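Local coordinates for SusD homolog (PDB 3SGH), which probably binds glycans at the cell surface as a SusD-like outer membrane lipoprotein, passing them to a partner transporter, at residues C41-F46 / D421-W426; D428-G433 / G453-R458. All coordinates share one frame; numbering follows the deposited sequence.

Contact 1: residues C41-F46 / D421-W426; sequences CMWASF and DPMNGW
The 3-10 turn of W43-F46 runs past the chain entering helix 424-432 with A44 and P422 nearest, their CA atoms 4.5 Å apart, and F46 and W426 next at 5.4 Å. Between them W43, F46 and W426 form an aromatic cluster in the core of this SusD-like fold, with L119 of helix 100-120 against the two indoles. Running alongside W426 in the same direction, F46 presents its ring edge to the face of the W426 six-membered ring in a T-shaped (edge-to-face) pair, planes at 65°, with CD2 of F46 3.6 Å from CZ2 of W426. A CH-pi contact joins it: CB of F46 sits 3.6 Å from the centroid of the W426 five-membered ring, almost on its normal. W43, with CG between its backbone N and carbonyl carbon (chi1 55°), brings CE3 and CZ3 of its six-membered ring against the incoming chain, and its CE3 lies 3.7 Å from CE3 of W426. The indole nitrogens bond outside the cluster, NE1 of W43 to S76 and NE1 of W426 to Q454. Selenomethionine M423 brings its methyl CE to 3.8 Å from CZ3 of W43. Where the backbones come nearest, CB of A44 touches CB of P422 at 3.6 Å.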
ATOM      1  N   CYS A  41       3.805   5.332  -7.928  1.00 14.30           N
ATOM      2  CA  CYS A  41       5.173   5.824  -8.186  1.00 14.54           C
ATOM      3  C   CYS A  41       5.502   7.251  -7.782  1.00 14.90           C
ATOM      4  O   CYS A  41       6.492   7.823  -8.303  1.00 16.64           O
ATOM      5  CB  CYS A  41       5.505   5.671  -9.681  1.00 13.65           C
ATOM      6  SG  CYS A  41       5.196   4.023 -10.463  1.00 15.36           S
HETATM    7  N   MSE A  42       4.751   7.825  -6.843  1.00 14.60           N
HETATM    8  CA  MSE A  42       4.942   9.214  -6.415  0.70 14.82           C
HETATM    9  C   MSE A  42       5.141   9.240  -4.897  1.00 14.11           C
HETATM   10  O   MSE A  42       6.245   8.966  -4.403  1.00 14.51           O
HETATM   11  CB  MSE A  42       3.758  10.118  -6.868  0.70 14.61           C
HETATM   12  CG  MSE A  42       3.673  10.330  -8.392  0.70 15.22           C
HETATM   13 SE   MSE A  42       5.183  11.243  -9.226  0.52 15.51          SE
HETATM   14  CE  MSE A  42       4.659  13.111  -8.967  0.70 16.28           C
ATOM     15  N   TRP A  43       4.072   9.544  -4.157  1.00 13.81           N
ATOM     16  CA  TRP A  43       4.149   9.439  -2.707  1.00 12.65           C
ATOM     17  C   TRP A  43       4.486   8.026  -2.268  1.00 13.25           C
ATOM     18  O   TRP A  43       4.938   7.814  -1.141  1.00 13.34           O
ATOM     19  CB  TRP A  43       2.867   9.938  -1.982  1.00 12.78           C
ATOM     20  CG  TRP A  43       1.622   9.246  -2.465  1.00 14.08           C
ATOM     21  CD1 TRP A  43       0.750   9.715  -3.390  1.00 15.31           C
ATOM     22  CD2 TRP A  43       1.152   7.943  -2.098  1.00 13.91           C
ATOM     23  NE1 TRP A  43      -0.221   8.795  -3.637  1.00 13.72           N
ATOM     24  CE2 TRP A  43      -0.009   7.694  -2.861  1.00 14.14           C
ATOM     25  CE3 TRP A  43       1.605   6.950  -1.218  1.00 13.76           C
ATOM     26  CZ2 TRP A  43      -0.720   6.476  -2.790  1.00 16.07           C
ATOM     27  CZ3 TRP A  43       0.882   5.731  -1.147  1.00 14.94           C
ATOM     28  CH2 TRP A  43      -0.268   5.530  -1.909  1.00 16.79           C
ATOM     29  N   ALA A  44       4.262   7.039  -3.134  1.00 12.71           N
ATOM     30  CA  ALA A  44       4.604   5.644  -2.820  1.00 13.64           C
ATOM     31  C   ALA A  44       6.053   5.452  -2.393  1.00 14.14           C
ATOM     32  O   ALA A  44       6.380   4.449  -1.747  1.00 15.84           O
ATOM     33  CB  ALA A  44       4.288   4.736  -4.031  1.00 12.19           C
ATOM     34  N   SER A  45       6.944   6.363  -2.812  1.00 14.19           N
ATOM     35  CA  SER A  45       8.329   6.269  -2.400  0.50 14.21           C
ATOM     36  C   SER A  45       8.485   6.328  -0.870  1.00 14.47           C
ATOM     37  O   SER A  45       9.495   5.860  -0.333  1.00 14.14           O
ATOM     38  CB  SER A  45       9.189   7.334  -3.095  0.50 15.35           C
ATOM     39  OG  SER A  45       9.166   7.137  -4.506  0.50 12.64           O
ATOM     40  N   PHE A  46       7.498   6.849  -0.174  1.00 13.79           N
ATOM     41  CA  PHE A  46       7.524   6.831   1.282  1.00 13.78           C
ATOM     42  C   PHE A  46       7.402   5.418   1.880  1.00 14.27           C
ATOM     43  O   PHE A  46       7.587   5.258   3.093  1.00 14.59           O
ATOM     44  CB  PHE A  46       6.383   7.696   1.885  1.00 13.58           C
ATOM     45  CG  PHE A  46       6.384   9.126   1.415  1.00 13.78           C
ATOM     46  CD1 PHE A  46       7.556   9.762   1.036  1.00 13.53           C
ATOM     47  CD2 PHE A  46       5.206   9.830   1.393  1.00 13.93           C
ATOM     48  CE1 PHE A  46       7.549  11.063   0.592  1.00 13.96           C
ATOM     49  CE2 PHE A  46       5.168  11.186   0.959  1.00 16.10           C
ATOM     50  CZ  PHE A  46       6.305  11.793   0.558  1.00 15.90           C
ATOM     51  N   ASP A 421       4.003  -2.578  -3.351  1.00 14.36           N
ATOM     52  CA  ASP A 421       2.777  -2.144  -2.678  1.00 15.12           C
ATOM     53  C   ASP A 421       3.038  -0.689  -2.292  1.00 14.16           C
ATOM     54  O   ASP A 421       3.973  -0.420  -1.543  1.00 13.66           O
ATOM     55  CB  ASP A 421       2.516  -2.984  -1.452  1.00 15.01           C
ATOM     56  CG  ASP A 421       1.220  -2.599  -0.737  1.00 17.80           C
ATOM     57  OD1 ASP A 421       0.984  -1.392  -0.489  1.00 17.45           O
ATOM     58  OD2 ASP A 421       0.476  -3.536  -0.425  1.00 18.20           O
ATOM     59  N   PRO A 422       2.250   0.244  -2.815  1.00 14.60           N
ATOM     60  CA  PRO A 422       2.569   1.667  -2.620  1.00 14.99           C
ATOM     61  C   PRO A 422       2.395   2.182  -1.217  1.00 13.94           C
ATOM     62  O   PRO A 422       3.027   3.168  -0.855  1.00 15.98           O
ATOM     63  CB  PRO A 422       1.590   2.383  -3.529  1.00 15.18           C
ATOM     64  CG  PRO A 422       0.442   1.474  -3.689  1.00 16.98           C
ATOM     65  CD  PRO A 422       1.055   0.043  -3.647  1.00 15.76           C
HETATM   66  N   MSE A 423       1.530   1.528  -0.443  1.00 13.92           N
HETATM   67  CA  MSE A 423       1.087   2.030   0.847  1.00 13.92           C
HETATM   68  C   MSE A 423       1.569   1.238   2.057  1.00 14.17           C
HETATM   69  O   MSE A 423       1.726   1.820   3.114  1.00 14.18           O
HETATM   70  CB  MSE A 423      -0.432   2.150   0.878  1.00 13.06           C
HETATM   71  CG  MSE A 423      -1.045   2.640   2.193  1.00 15.07           C
HETATM   72 SE   MSE A 423      -0.269   4.301   2.727  0.75 11.95          SE
HETATM   73  CE  MSE A 423      -1.539   5.506   1.808  1.00 15.78           C
ATOM     74  N   ASN A 424       1.787  -0.068   1.929  1.00 14.50           N
ATOM     75  CA  ASN A 424       2.053  -0.901   3.121  1.00 15.28           C
ATOM     76  C   ASN A 424       3.186  -0.365   3.987  1.00 15.05           C
ATOM     77  O   ASN A 424       3.048  -0.214   5.233  1.00 14.58           O
ATOM     78  CB  ASN A 424       2.376  -2.343   2.746  1.00 14.66           C
ATOM     79  CG  ASN A 424       2.641  -3.175   3.952  1.00 17.15           C
ATOM     80  OD1 ASN A 424       1.751  -3.354   4.786  1.00 18.17           O
ATOM     81  ND2 ASN A 424       3.880  -3.654   4.106  1.00 13.91           N
ATOM     82  N   GLY A 425       4.308  -0.084   3.345  1.00 12.96           N
ATOM     83  CA  GLY A 425       5.466   0.416   4.088  1.00 14.29           C
ATOM     84  C   GLY A 425       5.201   1.721   4.833  1.00 13.84           C
ATOM     85  O   GLY A 425       5.514   1.844   6.011  1.00 14.87           O
ATOM     86  N   TRP A 426       4.628   2.696   4.116  1.00 12.93           N
ATOM     87  CA  TRP A 426       4.413   4.021   4.682  1.00 13.03           C
ATOM     88  C   TRP A 426       3.387   3.944   5.807  1.00 13.87           C
ATOM     89  O   TRP A 426       3.523   4.625   6.825  1.00 13.61           O
ATOM     90  CB  TRP A 426       3.959   4.968   3.603  1.00 12.46           C
ATOM     91  CG  TRP A 426       3.892   6.374   4.063  1.00 13.90           C
ATOM     92  CD1 TRP A 426       4.632   6.956   5.046  1.00 15.64           C
ATOM     93  CD2 TRP A 426       3.100   7.397   3.483  1.00 13.76           C
ATOM     94  NE1 TRP A 426       4.315   8.259   5.145  1.00 14.41           N
ATOM     95  CE2 TRP A 426       3.364   8.568   4.204  1.00 15.40           C
ATOM     96  CE3 TRP A 426       2.162   7.430   2.453  1.00 15.05           C
ATOM     97  CZ2 TRP A 426       2.719   9.777   3.938  1.00 16.58           C
ATOM     98  CZ3 TRP A 426       1.543   8.634   2.154  1.00 14.58           C
ATOM     99  CH2 TRP A 426       1.848   9.804   2.902  1.00 14.06           C
TER

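Contact 2: residues D428-G433 / G453-R458; sequences DFRRTG and GQRRLR
O of Q454 lies 4.3 Å from CD of R430 where a loop packs against helix 424-432, a helix-to-loop contact in the alpha-helical SusD-like fold. The side-chain amide of Q454 donates from NE2 to O of R456 at 2.9 Å and so braces the loop on itself. R455 and R430 carry the contact together. Their side chains run past each other in opposite senses, and two turns of the R455 chain, at chi2 (-56°) and chi3 (-62°), fold its guanidinium back so that one face covers CG of R430, 3.8 Å from CZ of R455. The two guanidinium planes are 79° apart, and the charge of R455 is met by D488. NH1 of R455 also comes within 3.8 Å of CE2 of F429. NH2 of R455 makes a weak bond of 3.3 Å to O of R430, and NH1 accompanies it with a water-mediated link: the water accepts from NH1 at 3.0 Å and donates to O of F429. In return, NH1 of R430 donates to O of R455, which lies in the guanidinium plane but is approached from above its own carbonyl plane. With an alanine at R430, O of R455 is likely to lose its NH1 donor, and the face of the R455 guanidinium the methylene CG that lies over it. The guanidinium of R456 is engaged by D483, while CA of R456 stays 4.3 Å from NH1 of R430.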
ATOM      1  N   ASP A 428       2.556   1.192   7.732  1.00 13.70           N
ATOM      2  CA  ASP A 428       3.147   0.488   8.905  1.00 13.43           C
ATOM      3  C   ASP A 428       4.202   1.362   9.585  1.00 14.09           C
ATOM      4  O   ASP A 428       4.284   1.408  10.837  1.00 14.84           O
ATOM      5  CB  ASP A 428       3.722  -0.906   8.538  1.00 14.63           C
ATOM      6  CG  ASP A 428       2.626  -1.981   8.328  1.00 17.32           C
ATOM      7  OD1 ASP A 428       1.416  -1.684   8.538  1.00 15.01           O
ATOM      8  OD2 ASP A 428       2.985  -3.140   7.989  1.00 17.79           O
ATOM      9  N   PHE A 429       4.983   2.107   8.825  1.00 13.49           N
ATOM     10  CA  PHE A 429       5.964   2.990   9.444  1.00 14.07           C
ATOM     11  C   PHE A 429       5.246   4.109  10.281  1.00 14.57           C
ATOM     12  O   PHE A 429       5.638   4.405  11.410  1.00 15.06           O
ATOM     13  CB  PHE A 429       6.926   3.579   8.432  1.00 14.91           C
ATOM     14  CG  PHE A 429       7.848   4.629   9.044  1.00 15.75           C
ATOM     15  CD1 PHE A 429       8.918   4.245   9.837  1.00 15.80           C
ATOM     16  CD2 PHE A 429       7.577   5.978   8.893  1.00 16.38           C
ATOM     17  CE1 PHE A 429       9.716   5.188  10.442  1.00 17.74           C
ATOM     18  CE2 PHE A 429       8.372   6.952   9.495  1.00 16.90           C
ATOM     19  CZ  PHE A 429       9.456   6.545  10.276  1.00 18.40           C
ATOM     20  N   ARG A 430       4.220   4.723   9.706  1.00 13.98           N
ATOM     21  CA  ARG A 430       3.514   5.797  10.402  1.00 14.90           C
ATOM     22  C   ARG A 430       2.821   5.241  11.643  1.00 15.16           C
ATOM     23  O   ARG A 430       2.693   5.936  12.651  1.00 16.00           O
ATOM     24  CB  ARG A 430       2.496   6.475   9.475  1.00 15.03           C
ATOM     25  CG  ARG A 430       3.148   7.414   8.492  1.00 14.65           C
ATOM     26  CD  ARG A 430       2.095   8.133   7.596  1.00 13.19           C
ATOM     27  NE  ARG A 430       1.512   7.217   6.647  1.00 13.94           N
ATOM     28  CZ  ARG A 430       0.343   7.387   6.034  1.00 15.06           C
ATOM     29  NH1 ARG A 430      -0.330   8.503   6.217  1.00 15.12           N
ATOM     30  NH2 ARG A 430      -0.141   6.436   5.230  1.00 15.00           N
ATOM     31  N   ARG A 431       2.439   3.955  11.582  1.00 15.86           N
ATOM     32  CA  ARG A 431       1.710   3.342  12.703  1.00 15.83           C
ATOM     33  C   ARG A 431       2.636   2.857  13.820  1.00 15.80           C
ATOM     34  O   ARG A 431       2.254   2.920  14.993  1.00 18.01           O
ATOM     35  CB  ARG A 431       0.816   2.186  12.179  1.00 15.51           C
ATOM     36  CG  ARG A 431      -0.071   1.499  13.230  1.00 15.51           C
ATOM     37  CD  ARG A 431      -1.026   0.533  12.606  1.00 16.09           C
ATOM     38  NE  ARG A 431      -0.362  -0.493  11.794  1.00 15.93           N
ATOM     39  CZ  ARG A 431       0.179  -1.629  12.255  1.00 14.65           C
ATOM     40  NH1 ARG A 431       0.124  -1.919  13.543  1.00 15.02           N
ATOM     41  NH2 ARG A 431       0.792  -2.462  11.416  1.00 15.89           N
ATOM     42  N   THR A 432       3.817   2.320  13.460  1.00 15.71           N
ATOM     43  CA  THR A 432       4.645   1.559  14.415  1.00 16.09           C
ATOM     44  C   THR A 432       6.131   1.952  14.477  1.00 16.95           C
ATOM     45  O   THR A 432       6.840   1.548  15.425  1.00 18.44           O
ATOM     46  CB  THR A 432       4.674   0.042  14.069  1.00 15.76           C
ATOM     47  OG1 THR A 432       5.404  -0.158  12.848  1.00 17.05           O
ATOM     48  CG2 THR A 432       3.266  -0.524  13.901  1.00 15.69           C
ATOM     49  N   GLY A 433       6.604   2.694  13.491  1.00 16.16           N
ATOM     50  CA  GLY A 433       8.030   2.946  13.282  1.00 16.76           C
ATOM     51  C   GLY A 433       8.798   1.905  12.462  1.00 17.04           C
ATOM     52  O   GLY A 433      10.005   2.096  12.208  1.00 15.41           O
ATOM     53  N   GLY A 453       9.243  11.875   8.569  1.00 15.89           N
ATOM     54  CA  GLY A 453       8.842  12.021   7.182  1.00 16.05           C
ATOM     55  C   GLY A 453       7.511  12.761   7.010  1.00 15.68           C
ATOM     56  O   GLY A 453       6.980  13.366   7.962  1.00 15.99           O
ATOM     57  N   GLN A 454       6.978  12.685   5.799  1.00 15.59           N
ATOM     58  CA  GLN A 454       5.650  13.217   5.490  1.00 15.15           C
ATOM     59  C   GLN A 454       4.625  12.329   6.159  1.00 14.91           C
ATOM     60  O   GLN A 454       4.774  11.135   6.168  1.00 14.95           O
ATOM     61  CB  GLN A 454       5.414  13.277   3.968  1.00 14.53           C
ATOM     62  CG  GLN A 454       4.040  13.845   3.620  1.00 14.62           C
ATOM     63  CD  GLN A 454       3.970  14.505   2.253  1.00 14.14           C
ATOM     64  OE1 GLN A 454       5.010  14.809   1.624  1.00 15.64           O
ATOM     65  NE2 GLN A 454       2.724  14.772   1.781  1.00 13.29           N
ATOM     66  N   ARG A 455       3.594  12.911   6.753  1.00 13.70           N
ATOM     67  CA  ARG A 455       2.681  12.175   7.616  1.00 14.25           C
ATOM     68  C   ARG A 455       1.305  11.922   6.941  1.00 13.72           C
ATOM     69  O   ARG A 455       0.587  11.007   7.337  1.00 15.69           O
ATOM     70  CB  ARG A 455       2.551  12.881   8.936  1.00 15.01           C
ATOM     71  CG  ARG A 455       3.858  13.119   9.643  1.00 14.36           C
ATOM     72  CD  ARG A 455       4.706  11.849   9.911  1.00 14.45           C
ATOM     73  NE  ARG A 455       4.016  10.899  10.792  1.00 15.03           N
ATOM     74  CZ  ARG A 455       4.477   9.699  11.164  1.00 15.88           C
ATOM     75  NH1 ARG A 455       5.627   9.235  10.705  1.00 15.64           N
ATOM     76  NH2 ARG A 455       3.787   8.936  12.010  1.00 18.78           N
ATOM     77  N   ARG A 456       0.985  12.735   5.936  1.00 13.61           N
ATOM     78  CA  ARG A 456      -0.268  12.658   5.183  1.00 13.38           C
ATOM     79  C   ARG A 456      -0.205  13.517   3.918  1.00 14.34           C
ATOM     80  O   ARG A 456       0.656  14.387   3.789  1.00 13.56           O
ATOM     81  CB  ARG A 456      -1.453  13.151   6.026  1.00 12.28           C
ATOM     82  CG  ARG A 456      -1.491  14.626   6.319  1.00 14.55           C
ATOM     83  CD  ARG A 456      -2.584  15.018   7.269  1.00 15.08           C
ATOM     84  NE  ARG A 456      -3.851  15.195   6.549  1.00 14.74           N
ATOM     85  CZ  ARG A 456      -4.225  16.331   5.968  1.00 18.00           C
ATOM     86  NH1 ARG A 456      -3.417  17.398   5.958  1.00 13.72           N
ATOM     87  NH2 ARG A 456      -5.402  16.402   5.351  1.00 17.04           N
ATOM     88  N   LEU A 457      -1.140  13.279   3.003  1.00 14.07           N
ATOM     89  CA  LEU A 457      -1.408  14.225   1.929  0.50 14.66           C
ATOM     90  C   LEU A 457      -2.450  15.234   2.434  1.00 15.32           C
ATOM     91  O   LEU A 457      -3.201  14.938   3.351  1.00 15.19           O
ATOM     92  CB  LEU A 457      -1.911  13.487   0.683  0.50 15.24           C
ATOM     93  CG  LEU A 457      -0.824  12.926  -0.242  0.50 16.23           C
ATOM     94  CD1 LEU A 457       0.216  12.086   0.484  0.50 18.00           C
ATOM     95  CD2 LEU A 457      -1.490  12.133  -1.381  0.50 16.84           C
ATOM     96  N   ARG A 458      -2.497  16.406   1.807  1.00 15.25           N
ATOM     97  CA  ARG A 458      -3.395  17.466   2.177  1.00 15.47           C
ATOM     98  C   ARG A 458      -4.690  17.370   1.378  1.00 15.88           C
ATOM     99  O   ARG A 458      -4.749  16.684   0.341  1.00 15.33           O
ATOM    100  CB  ARG A 458      -2.733  18.828   1.926  1.00 15.66           C
ATOM    101  CG  ARG A 458      -1.576  19.123   2.862  1.00 17.13           C
ATOM    102  CD  ARG A 458      -0.899  20.470   2.562  1.00 17.30           C
ATOM    103  NE  ARG A 458      -0.141  20.361   1.299  1.00 22.64           N
ATOM    104  CZ  ARG A 458      -0.549  20.809   0.116  1.00 24.43           C
ATOM    105  NH1 ARG A 458      -1.711  21.443  -0.013  1.00 25.74           N
ATOM    106  NH2 ARG A 458       0.194  20.615  -0.965  1.00 25.40           N
TER
HETATM  107  O   HOH W   1       6.133   6.941  12.538  1.00 18.06           O

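Both contacts are buried and use helix 424-432, contact 1 at its start and contact 2 further along; contact 1 has its centre about 6 Å from the chain centre and contact 2 about 12 Å. Their chemistry differs. Contact 1 has no hydrogen bond between its segments and relies on aromatic and apolar packing, whereas contact 2 is built from arginines, backbone carbonyls and a water, with acidic residues outside its segments balancing charge. The two touch directly: CZ of F46 is 3.5 Å from OE1 of Q454, and W426 also packs on L457. R430 joins them too, making a cation-pi contact with W426.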